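Local coordinates for protein PA1221 (Pseudomonas aeruginosa, PDB 4DG8) that belongs to the ANL superfamily, pairing an AMP-binding enzyme region with a phosphopantetheine attachment region, at residues A[327-337]-A[405-414]. Sequence-based numbering, arbitrary orientation.
Sequences DLEEDDIPIGK and RYDEQGRLRF. With AMP (adenosine monophosphate), chain B.
R413 meets D332 side-on: NE points almost straight at OD2 (2.8 Å, N-H...O 178°), while NH2 reaches OD1 from above the carboxylate plane. Bends at chi2 (-67°) and chi3 turn the guanidinium edge to the acids of the 327-337 loop, where NH2 also makes a weak bond to E330 OE1, the two planes 87° apart. NH1 reaches D407 OD2 on the anti lone pair. The syn lone pair of D407 OD2 takes R411 NE at 2.6 Å, tying both arginines together. R405 lies over one face of the R413 guanidinium, makes a long bridge to D332 and pairs with D358. D407 OD1 accepts from the backbone N of Q409, an Asx turn, and of R411, bracing the 407-410 turn.

P334 suits the space beside R411: its CG sits 3.7 Å from R411 CZ, over one guanidinium face, while D407 and a water lie at the edge. D327 OD1 adds a weak bond to R411 NH1, and the same water joins D327, E330 and R411; the other oxygen of D327 is bound by H321. The backbones meet in a classic beta bulge, with I335 N and, weakly, G336 N donating to L412 O, and L412 N returning to G336 O (2.9 Å). G336 has positive phi, easily adopted without a side chain. I335 packs CG1 on L412 CB (3.7 Å) and CG2 on F414 CB. The C2/N3 edge of the adenine sits over one face of the F414 ring, the planes well tilted, with F414 CZ 3.7 Å from AMP N3.

Three arginines and four acids thus form a network in which opposite charges probably stabilise one another, fastening the loop to the hairpin whose second strand carries the phenylalanine that packs against AMP.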
ATOM      1  N   ASP A 327     -15.293  20.979   6.244  1.00 27.29           N
ATOM      2  CA  ASP A 327     -14.541  19.924   6.923  1.00 25.31           C
ATOM      3  C   ASP A 327     -13.423  20.491   7.778  1.00 25.11           C
ATOM      4  O   ASP A 327     -13.019  19.871   8.757  1.00 30.73           O
ATOM      5  CB  ASP A 327     -13.974  18.913   5.919  1.00 21.19           C
ATOM      6  CG  ASP A 327     -15.063  18.154   5.187  1.00 30.50           C
ATOM      7  OD1 ASP A 327     -16.178  18.035   5.764  1.00 31.19           O
ATOM      8  OD2 ASP A 327     -14.803  17.685   4.048  1.00 25.01           O
ATOM      9  N   LEU A 328     -12.931  21.670   7.406  1.00 29.74           N
ATOM     10  CA  LEU A 328     -11.775  22.245   8.087  1.00 31.68           C
ATOM     11  C   LEU A 328     -12.140  22.743   9.475  1.00 32.71           C
ATOM     12  O   LEU A 328     -11.266  23.129  10.258  1.00 33.74           O
ATOM     13  CB  LEU A 328     -11.178  23.380   7.267  1.00 28.63           C
ATOM     14  CG  LEU A 328     -10.763  23.015   5.846  1.00 29.39           C
ATOM     15  CD1 LEU A 328     -10.249  24.259   5.153  1.00 33.71           C
ATOM     16  CD2 LEU A 328      -9.716  21.909   5.838  1.00 23.38           C
ATOM     17  N   GLU A 329     -13.437  22.731   9.774  1.00 27.17           N
ATOM     18  CA  GLU A 329     -13.918  23.140  11.081  1.00 32.34           C
ATOM     19  C   GLU A 329     -14.155  21.961  12.022  1.00 37.40           C
ATOM     20  O   GLU A 329     -14.559  22.167  13.159  1.00 33.64           O
ATOM     21  CB  GLU A 329     -15.220  23.929  10.945  1.00 31.96           C
ATOM     22  CG  GLU A 329     -15.103  25.160  10.089  1.00 34.45           C
ATOM     23  CD  GLU A 329     -13.983  26.071  10.549  1.00 36.74           C
ATOM     24  OE1 GLU A 329     -13.918  26.385  11.761  1.00 40.30           O
ATOM     25  OE2 GLU A 329     -13.158  26.458   9.697  1.00 37.52           O
ATOM     26  N   GLU A 330     -13.923  20.734  11.557  1.00 32.35           N
ATOM     27  CA  GLU A 330     -14.249  19.564  12.370  1.00 33.14           C
ATOM     28  C   GLU A 330     -13.035  19.041  13.137  1.00 35.34           C
ATOM     29  O   GLU A 330     -11.898  19.450  12.861  1.00 32.62           O
ATOM     30  CB  GLU A 330     -14.788  18.442  11.465  1.00 31.97           C
ATOM     31  CG  GLU A 330     -15.937  18.857  10.537  1.00 40.16           C
ATOM     32  CD  GLU A 330     -17.318  18.567  11.115  1.00 44.37           C
ATOM     33  OE1 GLU A 330     -17.399  18.075  12.259  1.00 46.91           O
ATOM     34  OE2 GLU A 330     -18.326  18.821  10.420  1.00 51.13           O
ATOM     35  N   ASP A 331     -13.275  18.084  14.040  1.00 31.05           N
ATOM     36  CA  ASP A 331     -12.220  17.497  14.872  1.00 33.77           C
ATOM     37  C   ASP A 331     -11.463  16.453  14.061  1.00 32.42           C
ATOM     38  O   ASP A 331     -10.359  16.065  14.417  1.00 34.30           O
ATOM     39  CB  ASP A 331     -12.802  16.802  16.114  1.00 36.50           C
ATOM     40  CG  ASP A 331     -13.144  17.763  17.253  1.00 41.76           C
ATOM     41  OD1 ASP A 331     -13.072  18.998  17.081  1.00 36.99           O
ATOM     42  OD2 ASP A 331     -13.512  17.252  18.336  1.00 50.04           O
ATOM     43  N   ASP A 332     -12.084  15.976  12.986  1.00 29.50           N
ATOM     44  CA  ASP A 332     -11.476  14.973  12.115  1.00 27.47           C
ATOM     45  C   ASP A 332     -11.998  15.161  10.702  1.00 26.70           C
ATOM     46  O   ASP A 332     -13.127  15.590  10.531  1.00 27.55           O
ATOM     47  CB  ASP A 332     -11.853  13.561  12.582  1.00 26.57           C
ATOM     48  CG  ASP A 332     -13.362  13.298  12.496  1.00 32.86           C
ATOM     49  OD1 ASP A 332     -14.097  13.785  13.382  1.00 30.60           O
ATOM     50  OD2 ASP A 332     -13.816  12.609  11.550  1.00 26.94           O
ATOM     51  N   ILE A 333     -11.190  14.821   9.699  1.00 22.29           N
ATOM     52  CA  ILE A 333     -11.650  14.820   8.307  1.00 26.54           C
ATOM     53  C   ILE A 333     -12.404  13.523   8.045  1.00 29.44           C
ATOM     54  O   ILE A 333     -11.853  12.444   8.279  1.00 20.87           O
ATOM     55  CB  ILE A 333     -10.469  14.861   7.316  1.00 20.26           C
ATOM     56  CG1 ILE A 333      -9.533  16.038   7.623  1.00 23.26           C
ATOM     57  CG2 ILE A 333     -10.976  14.897   5.868  1.00 15.67           C
ATOM     58  CD1 ILE A 333     -10.210  17.404   7.566  1.00 26.47           C
ATOM     59  N   PRO A 334     -13.664  13.615   7.561  1.00 25.25           N
ATOM     60  CA  PRO A 334     -14.420  12.399   7.227  1.00 23.26           C
ATOM     61  C   PRO A 334     -13.603  11.494   6.314  1.00 26.31           C
ATOM     62  O   PRO A 334     -12.732  11.996   5.576  1.00 21.79           O
ATOM     63  CB  PRO A 334     -15.638  12.940   6.455  1.00 29.78           C
ATOM     64  CG  PRO A 334     -15.838  14.336   6.977  1.00 30.83           C
ATOM     65  CD  PRO A 334     -14.429  14.848   7.286  1.00 30.37           C
ATOM     66  N   ILE A 335     -13.823  10.181   6.412  1.00 25.74           N
ATOM     67  CA  ILE A 335     -13.266   9.247   5.433  1.00 24.98           C
ATOM     68  C   ILE A 335     -14.300   8.998   4.338  1.00 32.45           C
ATOM     69  O   ILE A 335     -14.060   8.256   3.386  1.00 30.96           O
ATOM     70  CB  ILE A 335     -12.768   7.917   6.053  1.00 27.44           C
ATOM     71  CG1 ILE A 335     -13.898   7.172   6.777  1.00 26.54           C
ATOM     72  CG2 ILE A 335     -11.574   8.186   6.982  1.00 18.63           C
ATOM     73  CD1 ILE A 335     -13.460   5.827   7.424  1.00 21.69           C
ATOM     74  N   GLY A 336     -15.440   9.669   4.467  1.00 29.31           N
ATOM     75  CA  GLY A 336     -16.425   9.734   3.396  1.00 20.74           C
ATOM     76  C   GLY A 336     -17.279   8.509   3.126  1.00 24.34           C
ATOM     77  O   GLY A 336     -17.907   7.953   4.039  1.00 25.24           O
ATOM     78  N   LYS A 337     -17.340   8.110   1.857  1.00 27.33           N
ATOM     79  CA  LYS A 337     -18.218   7.018   1.444  1.00 30.60           C
ATOM     80  C   LYS A 337     -17.484   6.002   0.572  1.00 27.37           C
ATOM     81  O   LYS A 337     -16.364   6.251   0.127  1.00 34.89           O
ATOM     82  CB  LYS A 337     -19.442   7.578   0.710  1.00 32.85           C
ATOM     83  CG  LYS A 337     -20.318   8.499   1.567  1.00 41.60           C
ATOM     84  CD  LYS A 337     -21.407   9.193   0.732  1.00 42.34           C
ATOM     85  CE  LYS A 337     -22.299  10.097   1.585  1.00 50.90           C
ATOM     86  NZ  LYS A 337     -23.257  10.908   0.752  1.00 52.30           N
ATOM     87  N   ARG A 405     -18.025   5.894  12.891  1.00 37.53           N
ATOM     88  CA  ARG A 405     -19.400   6.324  13.112  1.00 38.99           C
ATOM     89  C   ARG A 405     -19.809   7.162  11.910  1.00 35.43           C
ATOM     90  O   ARG A 405     -18.955   7.764  11.251  1.00 33.03           O
ATOM     91  CB  ARG A 405     -19.500   7.206  14.357  1.00 43.70           C
ATOM     92  CG  ARG A 405     -18.895   8.591  14.114  1.00 44.95           C
ATOM     93  CD  ARG A 405     -19.153   9.599  15.213  1.00 45.22           C
ATOM     94  NE  ARG A 405     -18.299  10.770  15.017  1.00 50.02           N
ATOM     95  CZ  ARG A 405     -18.663  11.883  14.380  1.00 51.78           C
ATOM     96  NH1 ARG A 405     -19.892  12.009  13.885  1.00 44.97           N
ATOM     97  NH2 ARG A 405     -17.789  12.879  14.239  1.00 49.42           N
ATOM     98  N   TYR A 406     -21.107   7.201  11.620  1.00 31.38           N
ATOM     99  CA  TYR A 406     -21.635   8.113  10.608  1.00 35.27           C
ATOM    100  C   TYR A 406     -21.838   9.489  11.215  1.00 33.61           C
ATOM    101  O   TYR A 406     -22.171   9.604  12.397  1.00 35.90           O
ATOM    102  CB  TYR A 406     -22.986   7.628  10.077  1.00 35.18           C
ATOM    103  CG  TYR A 406     -22.935   6.347   9.278  1.00 38.17           C
ATOM    104  CD1 TYR A 406     -22.338   6.307   8.023  1.00 38.70           C
ATOM    105  CD2 TYR A 406     -23.507   5.181   9.769  1.00 38.47           C
ATOM    106  CE1 TYR A 406     -22.305   5.136   7.282  1.00 37.84           C
ATOM    107  CE2 TYR A 406     -23.477   4.010   9.044  1.00 43.56           C
ATOM    108  CZ  TYR A 406     -22.874   3.986   7.797  1.00 42.27           C
ATOM    109  OH  TYR A 406     -22.858   2.810   7.066  1.00 32.68           O
ATOM    110  N   ASP A 407     -21.654  10.532  10.409  1.00 40.56           N
ATOM    111  CA  ASP A 407     -22.129  11.865  10.793  1.00 40.46           C
ATOM    112  C   ASP A 407     -23.526  12.090  10.226  1.00 47.67           C
ATOM    113  O   ASP A 407     -24.101  11.190   9.597  1.00 50.51           O
ATOM    114  CB  ASP A 407     -21.171  12.978  10.350  1.00 27.17           C
ATOM    115  CG  ASP A 407     -21.016  13.070   8.835  1.00 38.42           C
ATOM    116  OD1 ASP A 407     -21.895  12.562   8.092  1.00 34.92           O
ATOM    117  OD2 ASP A 407     -19.999  13.656   8.390  1.00 38.53           O
ATOM    118  N   GLU A 408     -24.065  13.288  10.438  1.00 45.85           N
ATOM    119  CA  GLU A 408     -25.421  13.613   9.988  1.00 54.30           C
ATOM    120  C   GLU A 408     -25.576  13.562   8.465  1.00 53.31           C
ATOM    121  O   GLU A 408     -26.694  13.527   7.958  1.00 58.14           O
ATOM    122  CB  GLU A 408     -25.867  14.981  10.522  1.00 55.22           C
ATOM    123  CG  GLU A 408     -25.098  16.179   9.936  1.00 68.60           C
ATOM    124  CD  GLU A 408     -23.649  16.278  10.419  1.00 72.83           C
ATOM    125  OE1 GLU A 408     -23.403  16.057  11.626  1.00 78.95           O
ATOM    126  OE2 GLU A 408     -22.759  16.586   9.590  1.00 63.88           O
ATOM    127  N   GLN A 409     -24.462  13.561   7.738  1.00 51.02           N
ATOM    128  CA  GLN A 409     -24.499  13.486   6.275  1.00 48.94           C
ATOM    129  C   GLN A 409     -24.339  12.076   5.711  1.00 46.44           C
ATOM    130  O   GLN A 409     -24.213  11.898   4.498  1.00 46.63           O
ATOM    131  CB  GLN A 409     -23.450  14.404   5.650  1.00 49.46           C
ATOM    132  CG  GLN A 409     -23.735  15.870   5.839  1.00 51.59           C
ATOM    133  CD  GLN A 409     -22.637  16.741   5.278  1.00 55.34           C
ATOM    134  OE1 GLN A 409     -22.373  16.733   4.074  1.00 60.60           O
ATOM    135  NE2 GLN A 409     -21.976  17.491   6.152  1.00 55.06           N
ATOM    136  N   GLY A 410     -24.308  11.075   6.581  1.00 45.60           N
ATOM    137  CA  GLY A 410     -24.085   9.714   6.117  1.00 41.58           C
ATOM    138  C   GLY A 410     -22.657   9.483   5.647  1.00 41.57           C
ATOM    139  O   GLY A 410     -22.391   8.567   4.866  1.00 36.93           O
ATOM    140  N   ARG A 411     -21.735  10.328   6.108  1.00 37.87           N
ATOM    141  CA  ARG A 411     -20.311  10.126   5.839  1.00 36.94           C
ATOM    142  C   ARG A 411     -19.688   9.376   7.009  1.00 30.70           C
ATOM    143  O   ARG A 411     -20.096   9.560   8.155  1.00 35.79           O
ATOM    144  CB  ARG A 411     -19.587  11.463   5.653  1.00 30.97           C
ATOM    145  CG  ARG A 411     -20.214  12.392   4.642  1.00 33.71           C
ATOM    146  CD  ARG A 411     -19.488  13.737   4.620  1.00 37.46           C
ATOM    147  NE  ARG A 411     -19.538  14.436   5.909  1.00 28.36           N
ATOM    148  CZ  ARG A 411     -19.121  15.690   6.089  1.00 29.40           C
ATOM    149  NH1 ARG A 411     -18.636  16.387   5.066  1.00 25.54           N
ATOM    150  NH2 ARG A 411     -19.198  16.255   7.286  1.00 31.16           N
ATOM    151  N   LEU A 412     -18.708   8.525   6.731  1.00 33.51           N
ATOM    152  CA  LEU A 412     -18.026   7.820   7.810  1.00 26.11           C
ATOM    153  C   LEU A 412     -16.944   8.671   8.472  1.00 21.16           C
ATOM    154  O   LEU A 412     -16.210   9.411   7.812  1.00 26.52           O
ATOM    155  CB  LEU A 412     -17.452   6.483   7.331  1.00 30.67           C
ATOM    156  CG  LEU A 412     -18.485   5.370   7.112  1.00 37.47           C
ATOM    157  CD1 LEU A 412     -17.859   4.214   6.352  1.00 33.65           C
ATOM    158  CD2 LEU A 412     -19.077   4.887   8.432  1.00 27.31           C
ATOM    159  N   ARG A 413     -16.875   8.558   9.793  1.00 35.77           N
ATOM    160  CA  ARG A 413     -15.906   9.270  10.609  1.00 32.14           C
ATOM    161  C   ARG A 413     -15.066   8.223  11.354  1.00 33.97           C
ATOM    162  O   ARG A 413     -15.588   7.484  12.197  1.00 32.38           O
ATOM    163  CB  ARG A 413     -16.656  10.173  11.584  1.00 31.08           C
ATOM    164  CG  ARG A 413     -17.715  11.031  10.879  1.00 39.02           C
ATOM    165  CD  ARG A 413     -17.063  12.062   9.940  1.00 24.60           C
ATOM    166  NE  ARG A 413     -16.413  13.094  10.733  1.00 28.55           N
ATOM    167  CZ  ARG A 413     -16.970  14.257  11.065  1.00 34.63           C
ATOM    168  NH1 ARG A 413     -18.196  14.580  10.647  1.00 35.80           N
ATOM    169  NH2 ARG A 413     -16.295  15.102  11.818  1.00 32.89           N
ATOM    170  N   PHE A 414     -13.779   8.145  11.023  1.00 29.83           N
ATOM    171  CA  PHE A 414     -12.906   7.105  11.565  1.00 27.79           C
ATOM    172  C   PHE A 414     -12.643   7.291  13.065  1.00 29.22           C
ATOM    173  O   PHE A 414     -12.303   8.383  13.528  1.00 29.53           O
ATOM    174  CB  PHE A 414     -11.592   7.067  10.796  1.00 31.88           C
ATOM    175  CG  PHE A 414     -10.665   5.970  11.228  1.00 33.97           C
ATOM    176  CD1 PHE A 414     -10.685   4.733  10.589  1.00 29.38           C
ATOM    177  CD2 PHE A 414      -9.764   6.177  12.263  1.00 24.65           C
ATOM    178  CE1 PHE A 414      -9.827   3.720  10.980  1.00 37.47           C
ATOM    179  CE2 PHE A 414      -8.898   5.170  12.656  1.00 28.49           C
ATOM    180  CZ  PHE A 414      -8.932   3.936  12.018  1.00 36.64           C
TER
HETATM  181  P   AMP B 701      -2.840  -0.789   4.938  1.00 26.02           P
HETATM  182  O1P AMP B 701      -1.359  -1.028   5.141  1.00 21.91           O
HETATM  183  O2P AMP B 701      -3.282   0.107   3.789  1.00 21.46           O
HETATM  184  O3P AMP B 701      -3.486  -2.158   4.823  1.00 18.74           O
HETATM  185  O5' AMP B 701      -3.484  -0.260   6.292  1.00 23.28           O
HETATM  186  C5' AMP B 701      -4.888  -0.198   6.443  1.00 19.44           C
HETATM  187  C4' AMP B 701      -5.277   0.387   7.773  1.00 26.58           C
HETATM  188  O4' AMP B 701      -4.690   1.706   7.929  1.00 25.16           O
HETATM  189  C3' AMP B 701      -6.763   0.613   7.982  1.00 27.62           C
HETATM  190  O3' AMP B 701      -7.454  -0.574   8.353  1.00 25.55           O
HETATM  191  C2' AMP B 701      -6.787   1.701   9.047  1.00 26.56           C
HETATM  192  O2' AMP B 701      -6.539   1.142  10.332  1.00 24.71           O
HETATM  193  C1' AMP B 701      -5.577   2.548   8.643  1.00 22.01           C
HETATM  194  N9  AMP B 701      -5.958   3.679   7.766  1.00 25.49           N
HETATM  195  C8  AMP B 701      -5.791   3.702   6.422  1.00 23.02           C
HETATM  196  N7  AMP B 701      -6.231   4.865   5.883  1.00 22.04           N
HETATM  197  C5  AMP B 701      -6.710   5.622   6.882  1.00 26.91           C
HETATM  198  C6  AMP B 701      -7.328   6.971   7.000  1.00 23.79           C
HETATM  199  N6  AMP B 701      -7.528   7.744   5.917  1.00 20.51           N
HETATM  200  N1  AMP B 701      -7.683   7.405   8.234  1.00 28.59           N
HETATM  201  C2  AMP B 701      -7.478   6.630   9.320  1.00 23.97           C
HETATM  202  N3  AMP B 701      -6.922   5.402   9.283  1.00 22.74           N
HETATM  203  C4  AMP B 701      -6.519   4.842   8.122  1.00 23.44           C
HETATM  204  O   HOH W   1     -18.273  18.894   7.438  1.00 38.06           O
HETATM  205  O   HOH W   2     -12.711  10.703  10.235  1.00 22.30           O
HETATM  206  O   HOH W   3     -23.034  13.478   1.803  1.00 42.31           O